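Local atomic coordinates of diguanylate cyclase/phosphodiesterase (Caldicellulosiruptor saccharolyticus, PDB entry 3MTK), a protein that probably takes part in cyclic di-GMP signalling, possibly as a cyclic-guanylate-specific phosphodiesterase, the part described here being its GGDEF domain. Residues E48-N51 / V52-Y56; S67-I70 / K71-G75. All coordinates share one frame; numbering follows the deposited sequence.

Interaction 1 (48-51 with 52-56) and interaction 2 (67-70 with 71-75) lie in series along the chain, both within the GGDEF domain. Interaction 1 takes in most of helix 47-54 and the turn at G55 that leads into helix 56-74. Interaction 2 is the last part of that second helix. Their centres are about 23 Å apart, and their nearest atoms are about 12 Å apart, without touching. Interaction 1 is a surface contact, its centre about 21 Å from the centre of the chain. Interaction 2 is partly buried, its centre about 10 Å from that point. Helix 56-74 thus runs from an outlying corner to the face of the central mixed sheet. Helices 47-54 and 56-74 are each followed by a glycine with positive phi, G55 and G75.

Interaction 1: E48-N51 / V52-Y56; sequences EKLN and VTYGY
Residues 48-54 are helical, with V52 N, T53 N and Y54 N bonded to E48 O, K49 O and L50 O, and G55 leaves helical geometry with positive phi. A weak bond from G55 N to N51 O ends the series. G55 is also the N-cap of helix 56-74, so the two helices meet at this one residue. The main side-chain contact spans this junction. The amide of N51 lies over one face of the Y56 ring, its plane 15° from that of the ring. N51 CG is 3.6 Å from Y56 CD2, toward the rim. N51 CB makes a CH-pi contact, 4.0 Å from the centroid of the Y56 ring. L50 and Y54 lie side by side. L50 CG meets the edge of the Y54 ring, 3.9 Å from Y54 CD2. L50 and N51 also pack on V59 of helix 56-74. T53 OG1 sits beside its own backbone N (chi1 -55°) and donates to K49 O at 2.9 Å. T53 N reaches the same oxygen from the opposite face of the carbonyl plane. K49 O is therefore gripped twice by one residue, while the amide-ring stack ties one helix to the start of the next.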
ATOM      1  N   GLU A  48       8.480  -9.156 -10.543  1.00 42.55           N
ATOM      2  CA  GLU A  48       9.747  -9.712 -11.035  1.00 46.25           C
ATOM      3  C   GLU A  48       9.606 -10.169 -12.478  1.00 45.17           C
ATOM      4  O   GLU A  48      10.467  -9.902 -13.313  1.00 44.36           O
ATOM      5  CB  GLU A  48      10.212 -10.918 -10.195  1.00 48.62           C
ATOM      6  CG  GLU A  48      10.600 -10.602  -8.750  1.00 54.08           C
ATOM      7  CD  GLU A  48      11.270 -11.784  -8.033  1.00 58.65           C
ATOM      8  OE1 GLU A  48      10.738 -12.921  -8.118  1.00 58.57           O
ATOM      9  OE2 GLU A  48      12.320 -11.569  -7.379  1.00 58.77           O
ATOM     10  N   LYS A  49       8.525 -10.882 -12.766  1.00 46.60           N
ATOM     11  CA  LYS A  49       8.293 -11.361 -14.118  1.00 47.18           C
ATOM     12  C   LYS A  49       8.246 -10.172 -15.059  1.00 46.96           C
ATOM     13  O   LYS A  49       8.605 -10.282 -16.228  1.00 47.56           O
ATOM     14  CB  LYS A  49       6.973 -12.127 -14.198  1.00 48.16           C
ATOM     15  CG  LYS A  49       7.098 -13.630 -14.011  1.00 51.05           C
ATOM     16  CD  LYS A  49       7.694 -13.983 -12.666  1.00 53.10           C
ATOM     17  CE  LYS A  49       7.660 -15.488 -12.427  1.00 53.23           C
ATOM     18  NZ  LYS A  49       8.229 -15.840 -11.098  1.00 53.17           N
ATOM     19  N   LEU A  50       7.798  -9.031 -14.541  1.00 46.52           N
ATOM     20  CA  LEU A  50       7.700  -7.821 -15.340  1.00 45.31           C
ATOM     21  C   LEU A  50       9.067  -7.217 -15.613  1.00 45.18           C
ATOM     22  O   LEU A  50       9.305  -6.683 -16.695  1.00 45.65           O
ATOM     23  CB  LEU A  50       6.800  -6.795 -14.642  1.00 44.42           C
ATOM     24  CG  LEU A  50       5.433  -6.545 -15.290  1.00 45.34           C
ATOM     25  CD1 LEU A  50       4.812  -7.863 -15.744  1.00 44.13           C
ATOM     26  CD2 LEU A  50       4.533  -5.833 -14.296  1.00 45.35           C
ATOM     27  N   ASN A  51       9.970  -7.288 -14.640  1.00 43.24           N
ATOM     28  CA  ASN A  51      11.300  -6.742 -14.855  1.00 43.35           C
ATOM     29  C   ASN A  51      11.923  -7.516 -15.993  1.00 42.80           C
ATOM     30  O   ASN A  51      12.625  -6.963 -16.831  1.00 41.40           O
ATOM     31  CB  ASN A  51      12.136  -6.858 -13.585  1.00 41.41           C
ATOM     32  CG  ASN A  51      11.971  -5.647 -12.685  1.00 41.13           C
ATOM     33  OD1 ASN A  51      12.004  -5.746 -11.456  1.00 42.06           O
ATOM     34  ND2 ASN A  51      11.794  -4.488 -13.306  1.00 37.66           N
ATOM     35  N   VAL A  52      11.618  -8.804 -16.028  1.00 44.04           N
ATOM     36  CA  VAL A  52      12.119  -9.688 -17.060  1.00 45.69           C
ATOM     37  C   VAL A  52      11.460  -9.390 -18.411  1.00 47.02           C
ATOM     38  O   VAL A  52      12.139  -9.299 -19.431  1.00 44.79           O
ATOM     39  CB  VAL A  52      11.864 -11.159 -16.665  1.00 45.39           C
ATOM     40  CG1 VAL A  52      12.112 -12.088 -17.850  1.00 45.98           C
ATOM     41  CG2 VAL A  52      12.769 -11.532 -15.492  1.00 45.22           C
ATOM     42  N   THR A  53      10.142  -9.219 -18.409  1.00 47.67           N
ATOM     43  CA  THR A  53       9.403  -8.952 -19.639  1.00 48.05           C
ATOM     44  C   THR A  53       9.587  -7.568 -20.248  1.00 48.09           C
ATOM     45  O   THR A  53       9.712  -7.447 -21.466  1.00 50.28           O
ATOM     46  CB  THR A  53       7.898  -9.147 -19.443  1.00 48.94           C
ATOM     47  OG1 THR A  53       7.641 -10.462 -18.940  1.00 50.55           O
ATOM     48  CG2 THR A  53       7.172  -8.964 -20.765  1.00 50.40           C
ATOM     49  N   TYR A  54       9.602  -6.525 -19.425  1.00 44.86           N
ATOM     50  CA  TYR A  54       9.729  -5.170 -19.950  1.00 43.84           C
ATOM     51  C   TYR A  54      11.039  -4.445 -19.645  1.00 43.05           C
ATOM     52  O   TYR A  54      11.270  -3.347 -20.157  1.00 44.15           O
ATOM     53  CB  TYR A  54       8.585  -4.298 -19.423  1.00 46.48           C
ATOM     54  CG  TYR A  54       7.194  -4.731 -19.819  1.00 50.42           C
ATOM     55  CD1 TYR A  54       6.724  -4.546 -21.124  1.00 52.39           C
ATOM     56  CD2 TYR A  54       6.334  -5.307 -18.886  1.00 51.36           C
ATOM     57  CE1 TYR A  54       5.429  -4.925 -21.482  1.00 52.55           C
ATOM     58  CE2 TYR A  54       5.042  -5.689 -19.237  1.00 52.75           C
ATOM     59  CZ  TYR A  54       4.597  -5.497 -20.532  1.00 53.21           C
ATOM     60  OH  TYR A  54       3.324  -5.890 -20.875  1.00 53.58           O
ATOM     61  N   GLY A  55      11.887  -5.033 -18.810  1.00 42.15           N
ATOM     62  CA  GLY A  55      13.130  -4.373 -18.443  1.00 39.56           C
ATOM     63  C   GLY A  55      12.929  -3.513 -17.199  1.00 38.29           C
ATOM     64  O   GLY A  55      11.835  -3.009 -16.949  1.00 36.97           O
ATOM     65  N   TYR A  56      13.987  -3.336 -16.415  1.00 40.46           N
ATOM     66  CA  TYR A  56      13.908  -2.553 -15.185  1.00 42.53           C
ATOM     67  C   TYR A  56      13.515  -1.089 -15.324  1.00 43.56           C
ATOM     68  O   TYR A  56      12.810  -0.561 -14.464  1.00 46.41           O
ATOM     69  CB  TYR A  56      15.227  -2.626 -14.418  1.00 41.10           C
ATOM     70  CG  TYR A  56      15.531  -4.003 -13.889  1.00 40.79           C
ATOM     71  CD1 TYR A  56      16.001  -5.003 -14.732  1.00 38.44           C
ATOM     72  CD2 TYR A  56      15.306  -4.319 -12.552  1.00 38.77           C
ATOM     73  CE1 TYR A  56      16.239  -6.283 -14.261  1.00 39.26           C
ATOM     74  CE2 TYR A  56      15.540  -5.603 -12.070  1.00 39.46           C
ATOM     75  CZ  TYR A  56      16.008  -6.577 -12.931  1.00 38.11           C
ATOM     76  OH  TYR A  56      16.267  -7.843 -12.462  1.00 39.55           O
TER

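Interaction 2: S67-I70 / K71-G75; sequences SKRI and KDIAG
R69 and I73 lie one turn apart on helix 56-74, and their aliphatic parts approach each other, R69 CG lying 4.3 Å from I73 CG2. The contact is loose. I73 comes closer to the backbone, its CG2 lying 3.3 Å from R69 O. That same oxygen accepts the backbone bond from I73 N at 2.9 Å, nearly in line with the carbonyl. R69 starts out extended, with CG anti to the backbone N (chi1 -173°), and bends at chi3. Its guanidinium is bound outside these segments: NH1 donates to the carbonyls of Q107 and L110, and NH2 to that of P111. It also makes a cation-pi contact with Y112.

K68 and K71 lie on a more exposed side. K68 is extended from chi2 onward, whereas K71 is bent at chi2, chi3 and chi4. The bend brings K71 NZ to 4.3 Å from K68 CG, alongside the aliphatic chain. The two ammonium groups stay 6.7 Å apart, which probably limits their repulsion. At its base, K71 CB is 3.2 Å from S67 O, the acceptor of K71 N.

S67 OG turns back along its own helix and bonds to I64 O, so this buried hydroxyl is satisfied. The helix ends at A74, and G75 leaves it with positive phi.

The sides of the helix have different neighbours. S67 and I70 pack on F88 of strand 87-93, and I70 also reaches I90. I73 meets M104 and Q107 of helix 97-108, while R69 and I70 touch L108. The end of helix 56-74 thus packs on strand 87-93 of the central sheet and against the end of helix 97-108, with R69 reaching the chain beyond that helix.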
ATOM      1  N   SER A  67       2.432   4.481  -7.778  1.00 37.28           N
ATOM      2  CA  SER A  67       2.461   5.320  -6.584  1.00 39.78           C
ATOM      3  C   SER A  67       1.558   6.536  -6.721  1.00 41.14           C
ATOM      4  O   SER A  67       0.845   6.891  -5.786  1.00 42.15           O
ATOM      5  CB  SER A  67       3.885   5.789  -6.286  1.00 39.80           C
ATOM      6  OG  SER A  67       4.345   6.687  -7.281  1.00 42.55           O
ATOM      7  N   LYS A  68       1.579   7.174  -7.887  1.00 42.35           N
ATOM      8  CA  LYS A  68       0.756   8.357  -8.090  1.00 43.27           C
ATOM      9  C   LYS A  68      -0.733   8.041  -8.049  1.00 42.09           C
ATOM     10  O   LYS A  68      -1.519   8.790  -7.463  1.00 41.95           O
ATOM     11  CB  LYS A  68       1.145   9.048  -9.396  1.00 45.58           C
ATOM     12  CG  LYS A  68       2.567   9.597  -9.323  1.00 49.61           C
ATOM     13  CD  LYS A  68       2.977  10.377 -10.557  1.00 53.17           C
ATOM     14  CE  LYS A  68       4.437  10.826 -10.456  1.00 53.95           C
ATOM     15  NZ  LYS A  68       4.909  11.430 -11.740  1.00 53.35           N
ATOM     16  N   ARG A  69      -1.127   6.927  -8.649  1.00 39.07           N
ATOM     17  CA  ARG A  69      -2.534   6.551  -8.624  1.00 36.41           C
ATOM     18  C   ARG A  69      -2.945   6.287  -7.165  1.00 35.63           C
ATOM     19  O   ARG A  69      -3.995   6.732  -6.711  1.00 34.21           O
ATOM     20  CB  ARG A  69      -2.759   5.309  -9.491  1.00 35.71           C
ATOM     21  CG  ARG A  69      -4.203   4.922  -9.670  1.00 37.95           C
ATOM     22  CD  ARG A  69      -4.399   3.831 -10.751  1.00 39.29           C
ATOM     23  NE  ARG A  69      -3.905   4.226 -12.071  1.00 37.36           N
ATOM     24  CZ  ARG A  69      -4.041   3.484 -13.175  1.00 38.76           C
ATOM     25  NH1 ARG A  69      -4.658   2.308 -13.113  1.00 33.41           N
ATOM     26  NH2 ARG A  69      -3.557   3.915 -14.339  1.00 35.82           N
ATOM     27  N   ILE A  70      -2.106   5.567  -6.429  1.00 36.87           N
ATOM     28  CA  ILE A  70      -2.400   5.271  -5.031  1.00 39.00           C
ATOM     29  C   ILE A  70      -2.514   6.611  -4.311  1.00 41.89           C
ATOM     30  O   ILE A  70      -3.475   6.881  -3.600  1.00 40.79           O
ATOM     31  CB  ILE A  70      -1.262   4.455  -4.377  1.00 37.80           C
ATOM     32  CG1 ILE A  70      -1.121   3.094  -5.064  1.00 37.42           C
ATOM     33  CG2 ILE A  70      -1.534   4.273  -2.907  1.00 36.23           C
ATOM     34  CD1 ILE A  70      -0.082   2.190  -4.418  1.00 34.55           C
ATOM     35  N   LYS A  71      -1.514   7.454  -4.512  1.00 43.79           N
ATOM     36  CA  LYS A  71      -1.498   8.760  -3.892  1.00 48.34           C
ATOM     37  C   LYS A  71      -2.778   9.515  -4.269  1.00 50.41           C
ATOM     38  O   LYS A  71      -3.362  10.210  -3.442  1.00 50.59           O
ATOM     39  CB  LYS A  71      -0.244   9.515  -4.354  1.00 48.28           C
ATOM     40  CG  LYS A  71      -0.020  10.860  -3.711  1.00 50.88           C
ATOM     41  CD  LYS A  71       1.466  11.105  -3.415  1.00 53.53           C
ATOM     42  CE  LYS A  71       2.372  10.943  -4.641  1.00 54.62           C
ATOM     43  NZ  LYS A  71       2.146  11.960  -5.702  1.00 55.79           N
ATOM     44  N   ASP A  72      -3.234   9.340  -5.507  1.00 53.36           N
ATOM     45  CA  ASP A  72      -4.424  10.031  -5.988  1.00 55.36           C
ATOM     46  C   ASP A  72      -5.750   9.571  -5.381  1.00 56.92           C
ATOM     47  O   ASP A  72      -6.490  10.381  -4.823  1.00 56.68           O
ATOM     48  CB  ASP A  72      -4.497   9.945  -7.518  1.00 55.53           C
ATOM     49  CG  ASP A  72      -5.654  10.751  -8.099  1.00 57.04           C
ATOM     50  OD1 ASP A  72      -6.756  10.190  -8.309  1.00 56.79           O
ATOM     51  OD2 ASP A  72      -5.460  11.962  -8.335  1.00 58.99           O
ATOM     52  N   ILE A  73      -6.071   8.288  -5.482  1.00 59.00           N
ATOM     53  CA  ILE A  73      -7.342   7.840  -4.931  1.00 60.92           C
ATOM     54  C   ILE A  73      -7.277   7.798  -3.410  1.00 62.24           C
ATOM     55  O   ILE A  73      -8.300   7.679  -2.738  1.00 62.41           O
ATOM     56  CB  ILE A  73      -7.779   6.448  -5.504  1.00 61.03           C
ATOM     57  CG1 ILE A  73      -7.248   5.305  -4.641  1.00 61.17           C
ATOM     58  CG2 ILE A  73      -7.294   6.307  -6.948  1.00 59.77           C
ATOM     59  CD1 ILE A  73      -5.749   5.179  -4.637  1.00 64.23           C
ATOM     60  N   ALA A  74      -6.070   7.916  -2.866  1.00 64.46           N
ATOM     61  CA  ALA A  74      -5.900   7.902  -1.420  1.00 67.06           C
ATOM     62  C   ALA A  74      -6.532   9.160  -0.835  1.00 69.72           C
ATOM     63  O   ALA A  74      -7.485   9.091  -0.057  1.00 69.91           O
ATOM     64  CB  ALA A  74      -4.433   7.853  -1.069  1.00 65.80           C
ATOM     65  N   GLY A  75      -6.000  10.312  -1.230  1.00 72.30           N
ATOM     66  CA  GLY A  75      -6.513  11.574  -0.736  1.00 75.41           C
ATOM     67  C   GLY A  75      -5.406  12.318  -0.022  1.00 77.82           C
ATOM     68  O   GLY A  75      -4.307  11.782   0.139  1.00 78.31           O
TER